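Side-chain contacts in erythrocyte membrane protein 1 (Plasmodium falciparum, PDB 6S8T), which forms the DBLbeta domain of a PfEMP1 adhesin displayed by infected erythrocytes, a domain that binds the host receptor ICAM-1: residues Ser58-Ile63 with Met264-Lys269; Asp191-Arg196 with Gly209-Ile214. One frame throughout, in Å; residues are numbered along the deposited sequence.

Contact 1: Ser58-Ile63 with Met264-Lys269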
loop_
_atom_site.group_PDB
_atom_site.type_symbol
_atom_site.label_atom_id
_atom_site.label_comp_id
_atom_site.label_asym_id
_atom_site.label_seq_id
_atom_site.Cartn_x
_atom_site.Cartn_y
_atom_site.Cartn_z
ATOM N N SER A 58 19.375 -12.226 21.240
ATOM C CA SER A 58 19.412 -13.467 20.475
ATOM C C SER A 58 18.823 -13.264 19.081
ATOM O O SER A 58 19.070 -12.245 18.436
ATOM C CB SER A 58 18.657 -14.577 21.213
ATOM O OG SER A 58 17.294 -14.237 21.402
ATOM N N ASN A 59 18.044 -14.245 18.625
ATOM C CA ASN A 59 17.407 -14.157 17.318
ATOM C C ASN A 59 16.340 -13.070 17.316
ATOM O O ASN A 59 15.609 -12.893 18.296
ATOM C CB ASN A 59 16.791 -15.505 16.940
ATOM C CG ASN A 59 16.198 -15.507 15.543
ATOM O OD1 ASN A 59 16.599 -14.723 14.684
ATOM N ND2 ASN A 59 15.237 -16.394 15.312
ATOM N N ILE A 60 16.250 -12.339 16.203
ATOM C CA ILE A 60 15.284 -11.250 16.106
ATOM C C ILE A 60 13.851 -11.766 16.113
ATOM O O ILE A 60 12.936 -11.037 16.514
ATOM C CB ILE A 60 15.558 -10.398 14.851
ATOM C CG1 ILE A 60 14.731 -9.110 14.884
ATOM C CG2 ILE A 60 15.275 -11.196 13.583
ATOM C CD1 ILE A 60 14.984 -8.254 16.110
ATOM N N CYS A 61 13.628 -13.014 15.701
ATOM C CA CYS A 61 12.287 -13.582 15.726
ATOM C C CYS A 61 11.775 -13.830 17.139
ATOM O O CYS A 61 10.617 -14.236 17.294
ATOM C CB CYS A 61 12.255 -14.885 14.925
ATOM S SG CYS A 61 12.873 -14.737 13.226
ATOM N N ASN A 62 12.595 -13.597 18.165
ATOM C CA ASN A 62 12.190 -13.752 19.555
ATOM C C ASN A 62 11.923 -12.414 20.239
ATOM O O ASN A 62 11.908 -12.350 21.473
ATOM C CB ASN A 62 13.250 -14.535 20.332
ATOM C CG ASN A 62 13.364 -15.979 19.878
ATOM O OD1 ASN A 62 12.393 -16.576 19.412
ATOM N ND2 ASN A 62 14.557 -16.549 20.018
ATOM N N ILE A 63 11.718 -11.346 19.467
ATOM C CA ILE A 63 11.421 -10.045 20.056
ATOM C C ILE A 63 10.034 -10.084 20.685
ATOM O O ILE A 63 9.069 -10.566 20.078
ATOM C CB ILE A 63 11.541 -8.930 19.004
ATOM C CG1 ILE A 63 11.217 -7.566 19.620
ATOM C CG2 ILE A 63 10.644 -9.205 17.805
ATOM C CD1 ILE A 63 11.441 -6.397 18.677
ATOM N N MET A 264 9.960 -9.107 9.380
ATOM C CA MET A 264 8.793 -9.643 8.693
ATOM C C MET A 264 9.051 -11.018 8.091
ATOM O O MET A 264 8.102 -11.793 7.916
ATOM C CB MET A 264 8.331 -8.668 7.604
ATOM C CG MET A 264 7.758 -7.360 8.146
ATOM S SD MET A 264 7.240 -6.219 6.846
ATOM C CE MET A 264 6.210 -5.080 7.765
ATOM N N GLN A 265 10.308 -11.344 7.780
ATOM C CA GLN A 265 10.622 -12.663 7.244
ATOM C C GLN A 265 10.420 -13.774 8.268
ATOM O O GLN A 265 10.288 -14.940 7.876
ATOM C CB GLN A 265 12.060 -12.700 6.723
ATOM C CG GLN A 265 12.288 -11.924 5.435
ATOM C CD GLN A 265 13.722 -12.026 4.939
ATOM O OE1 GLN A 265 14.667 -12.058 5.730
ATOM N NE2 GLN A 265 13.890 -12.085 3.622
ATOM N N CYS A 266 10.399 -13.445 9.564
ATOM C CA CYS A 266 10.172 -14.466 10.585
ATOM C C CYS A 266 8.826 -15.150 10.401
ATOM O O CYS A 266 8.690 -16.345 10.689
ATOM C CB CYS A 266 10.251 -13.849 11.981
ATOM S SG CYS A 266 11.854 -13.164 12.439
ATOM N N GLU A 267 7.826 -14.411 9.924
ATOM C CA GLU A 267 6.483 -14.943 9.744
ATOM C C GLU A 267 6.246 -15.471 8.335
ATOM O O GLU A 267 5.506 -16.447 8.167
ATOM C CB GLU A 267 5.450 -13.861 10.073
ATOM C CG GLU A 267 5.664 -13.182 11.425
ATOM C CD GLU A 267 5.456 -14.125 12.599
ATOM O OE1 GLU A 267 4.697 -15.106 12.450
ATOM O OE2 GLU A 267 6.056 -13.886 13.671
ATOM N N LEU A 268 6.864 -14.854 7.322
ATOM C CA LEU A 268 6.641 -15.279 5.942
ATOM C C LEU A 268 7.188 -16.677 5.677
ATOM O O LEU A 268 6.683 -17.376 4.789
ATOM C CB LEU A 268 7.270 -14.277 4.973
ATOM C CG LEU A 268 6.564 -12.930 4.819
ATOM C CD1 LEU A 268 7.380 -11.995 3.936
ATOM C CD2 LEU A 268 5.166 -13.116 4.250
ATOM N N LYS A 269 8.209 -17.103 6.423
ATOM C CA LYS A 269 8.802 -18.417 6.199
ATOM C C LYS A 269 7.852 -19.565 6.514
ATOM O O LYS A 269 8.139 -20.703 6.126
ATOM C CB LYS A 269 10.080 -18.570 7.026
ATOM C CG LYS A 269 11.242 -17.719 6.540
ATOM C CD LYS A 269 12.513 -18.032 7.316
ATOM C CE LYS A 269 13.690 -17.216 6.808
ATOM N NZ LYS A 269 14.944 -17.562 7.529
#
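C61 and C266 are joined by a disulfide, and this covalent link makes up nearly the whole contact. SG of C61 lies 2.0 Å from SG of C266, and the C-S-S-C torsion is -80°, close to the relaxed right angle, for a left-handed disulfide. Both CB atoms point at the other segment. Each sulfur stands anti to its own carbonyl carbon and beside its backbone N, with chi1 -54° at C61 and -64° at C266. The CA atoms of C61 and C266 are 5.6 Å apart. No hydrogen bond crosses between the segments.

I60 adds one light apolar touch: its CG2 branch lies 4.1 Å from SG of C266. The I60 side chain also leans on Q146 of helix 137-163 and on R262.

This is one of the disulfides of this DBLbeta domain, a cysteine-rich, mainly helical Duffy-binding-like fold. It ties the long loop between helix 16-32 and strand 97-98 to the last turns of helix 246-268. The loop is otherwise short of regular structure here, with just a 3-10 turn at 60-61. In that turn N of N62 bonds to O of N59 at 3.1 Å, and N of I63 to O of I60 at 3.2 Å. M264 and L268 are buried and pack on helix 172-194. NE2 of Q265 is hydrogen-bonded to O of Y280.

Contact 2: Asp191-Arg196 with Gly209-Ile214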
loop_
_atom_site.group_PDB
_atom_site.type_symbol
_atom_site.label_atom_id
_atom_site.label_comp_id
_atom_site.label_asym_id
_atom_site.label_seq_id
_atom_site.Cartn_x
_atom_site.Cartn_y
_atom_site.Cartn_z
ATOM N N ASP A 191 7.215 4.587 4.550
ATOM C CA ASP A 191 6.672 5.915 4.283
ATOM C C ASP A 191 6.196 6.601 5.558
ATOM O O ASP A 191 6.213 7.836 5.633
ATOM C CB ASP A 191 5.550 5.824 3.249
ATOM C CG ASP A 191 6.086 5.684 1.827
ATOM O OD1 ASP A 191 7.323 5.760 1.654
ATOM O OD2 ASP A 191 5.279 5.492 0.890
ATOM N N ILE A 192 5.779 5.833 6.570
ATOM C CA ILE A 192 5.417 6.436 7.850
ATOM C C ILE A 192 6.650 7.005 8.537
ATOM O O ILE A 192 6.628 8.128 9.057
ATOM C CB ILE A 192 4.697 5.412 8.749
ATOM C CG1 ILE A 192 3.351 5.010 8.145
ATOM C CG2 ILE A 192 4.495 5.974 10.148
ATOM C CD1 ILE A 192 2.579 4.018 8.990
ATOM N N ILE A 193 7.745 6.243 8.551
ATOM C CA ILE A 193 8.971 6.697 9.200
ATOM C C ILE A 193 9.548 7.914 8.482
ATOM O O ILE A 193 10.010 8.866 9.123
ATOM C CB ILE A 193 9.989 5.542 9.269
ATOM C CG1 ILE A 193 9.407 4.364 10.054
ATOM C CG2 ILE A 193 11.289 6.006 9.904
ATOM C CD1 ILE A 193 9.018 4.715 11.473
ATOM N N ARG A 194 9.533 7.912 7.151
ATOM C CA ARG A 194 10.112 9.019 6.395
ATOM C C ARG A 194 9.179 10.218 6.280
ATOM O O ARG A 194 9.639 11.298 5.894
ATOM C CB ARG A 194 10.521 8.554 4.992
ATOM C CG ARG A 194 11.742 7.637 4.953
ATOM C CD ARG A 194 11.970 7.049 3.552
ATOM N NE ARG A 194 10.867 6.183 3.141
ATOM C CZ ARG A 194 10.893 5.366 2.091
ATOM N NH1 ARG A 194 11.977 5.288 1.328
ATOM N NH2 ARG A 194 9.829 4.620 1.807
ATOM N N GLY A 195 7.897 10.069 6.607
ATOM C CA GLY A 195 6.959 11.172 6.506
ATOM C C GLY A 195 6.271 11.327 5.167
ATOM O O GLY A 195 5.710 12.394 4.899
ATOM N N ARG A 196 6.291 10.299 4.316
ATOM C CA ARG A 196 5.633 10.342 3.017
ATOM C C ARG A 196 4.193 9.832 3.042
ATOM O O ARG A 196 3.466 10.040 2.063
ATOM C CB ARG A 196 6.435 9.523 1.994
ATOM C CG ARG A 196 7.882 9.980 1.809
ATOM C CD ARG A 196 8.686 9.015 0.939
ATOM N NE ARG A 196 10.049 9.499 0.729
ATOM C CZ ARG A 196 10.915 8.969 -0.131
ATOM N NH1 ARG A 196 12.130 9.490 -0.249
ATOM N NH2 ARG A 196 10.570 7.924 -0.873
ATOM N N GLY A 209 4.165 13.281 15.337
ATOM C CA GLY A 209 4.742 14.197 16.306
ATOM C C GLY A 209 5.838 13.555 17.132
ATOM O O GLY A 209 6.829 14.204 17.481
ATOM N N HIS A 210 5.677 12.270 17.459
ATOM C CA HIS A 210 6.711 11.556 18.197
ATOM C C HIS A 210 7.984 11.425 17.371
ATOM O O HIS A 210 9.090 11.578 17.900
ATOM C CB HIS A 210 6.203 10.178 18.617
ATOM C CG HIS A 210 5.050 10.219 19.570
ATOM N ND1 HIS A 210 4.771 11.317 20.356
ATOM C CD2 HIS A 210 4.104 9.296 19.867
ATOM C CE1 HIS A 210 3.705 11.068 21.095
ATOM N NE2 HIS A 210 3.280 9.848 20.817
ATOM N N LEU A 211 7.847 11.148 16.072
ATOM C CA LEU A 211 9.022 10.966 15.226
ATOM C C LEU A 211 9.784 12.274 15.040
ATOM O O LEU A 211 11.019 12.272 14.957
ATOM C CB LEU A 211 8.613 10.389 13.871
ATOM C CG LEU A 211 7.960 9.005 13.887
ATOM C CD1 LEU A 211 7.619 8.555 12.471
ATOM C CD2 LEU A 211 8.864 7.993 14.571
ATOM N N GLN A 212 9.073 13.401 14.970
ATOM C CA GLN A 212 9.750 14.684 14.818
ATOM C C GLN A 212 10.595 15.024 16.037
ATOM O O GLN A 212 11.647 15.660 15.901
ATOM C CB GLN A 212 8.729 15.785 14.547
ATOM C CG GLN A 212 7.993 15.605 13.235
ATOM C CD GLN A 212 6.827 16.558 13.083
ATOM O OE1 GLN A 212 6.084 16.496 12.101
ATOM N NE2 GLN A 212 6.657 17.446 14.058
ATOM N N ILE A 213 10.164 14.611 17.228
ATOM C CA ILE A 213 10.971 14.849 18.420
ATOM C C ILE A 213 12.137 13.871 18.484
ATOM O O ILE A 213 13.258 14.250 18.838
ATOM C CB ILE A 213 10.094 14.774 19.683
ATOM C CG1 ILE A 213 9.054 15.894 19.675
ATOM C CG2 ILE A 213 10.949 14.853 20.936
ATOM C CD1 ILE A 213 8.133 15.874 20.870
ATOM N N ILE A 214 11.896 12.605 18.136
ATOM C CA ILE A 214 12.955 11.600 18.199
ATOM C C ILE A 214 14.086 11.956 17.238
ATOM O O ILE A 214 15.263 11.980 17.620
ATOM C CB ILE A 214 12.385 10.200 17.908
ATOM C CG1 ILE A 214 11.407 9.783 19.008
ATOM C CG2 ILE A 214 13.507 9.182 17.789
ATOM C CD1 ILE A 214 10.654 8.508 18.702
#
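I193 and L211 mark the closest backbone approach of the two segments, with their CA atoms 7.4 Å apart. The chain at 191-196 is the last turn of helix 172-194 and its exit, while 209-214 is a full helical piece of helix 202-221. A Schellman motif ends helix 172-194. N of R196 bonds to O of D191 at 2.8 Å, and N of G195 makes a weak bond to O of I192. G195 is the C' residue, with phi 89°, a backbone shape that suits glycine.

L211 carries the contact. Its CB points at the other helix. CG stands anti to the carbonyl carbon (chi1 -62°), and CD1 runs on anti to CA, which extends this branch to the helix backbone. CD1 of L211 lies 3.6 Å from O of I192 and 4.0 Å from CA of I193. CD1 of I193 meets the same methyl of L211 at 4.2 Å. O of I192 accepts two bonds, the weak one from N of G195 and one from NE2 of Q208.

Away from L211, NH2 of R194 forms a salt bridge with OD1 of D191 at 2.8 Å; as a hydrogen bond it is weak, bent to 118°.

The two helices follow each other in the Duffy binding domain, and the contact joins them across their connection. Helix 246-268 touches both partners: I193 packs on its W252 and L211 on its R249. I214, one turn on from L211, packs on V131 of helix 128-132.

Both contacts adjoin the same pair of helices from different places. Helix 246-268 supplies C266 to contact 1 near its C-terminal end, and its R249 and W252 border contact 2 nearer its start. Helix 172-194 ends in contact 2, and an earlier part of it, at V182, S185 and F186, lies against segment 264-269. The centres are 24 Å apart and the nearest atoms about 10 Å, so the two do not touch. In sequence, contact 2 joins parts of the chain only 13 residues apart, and lies wholly between the distant segments that the disulfide brings together. Contact 1 is at the surface; contact 2 is buried.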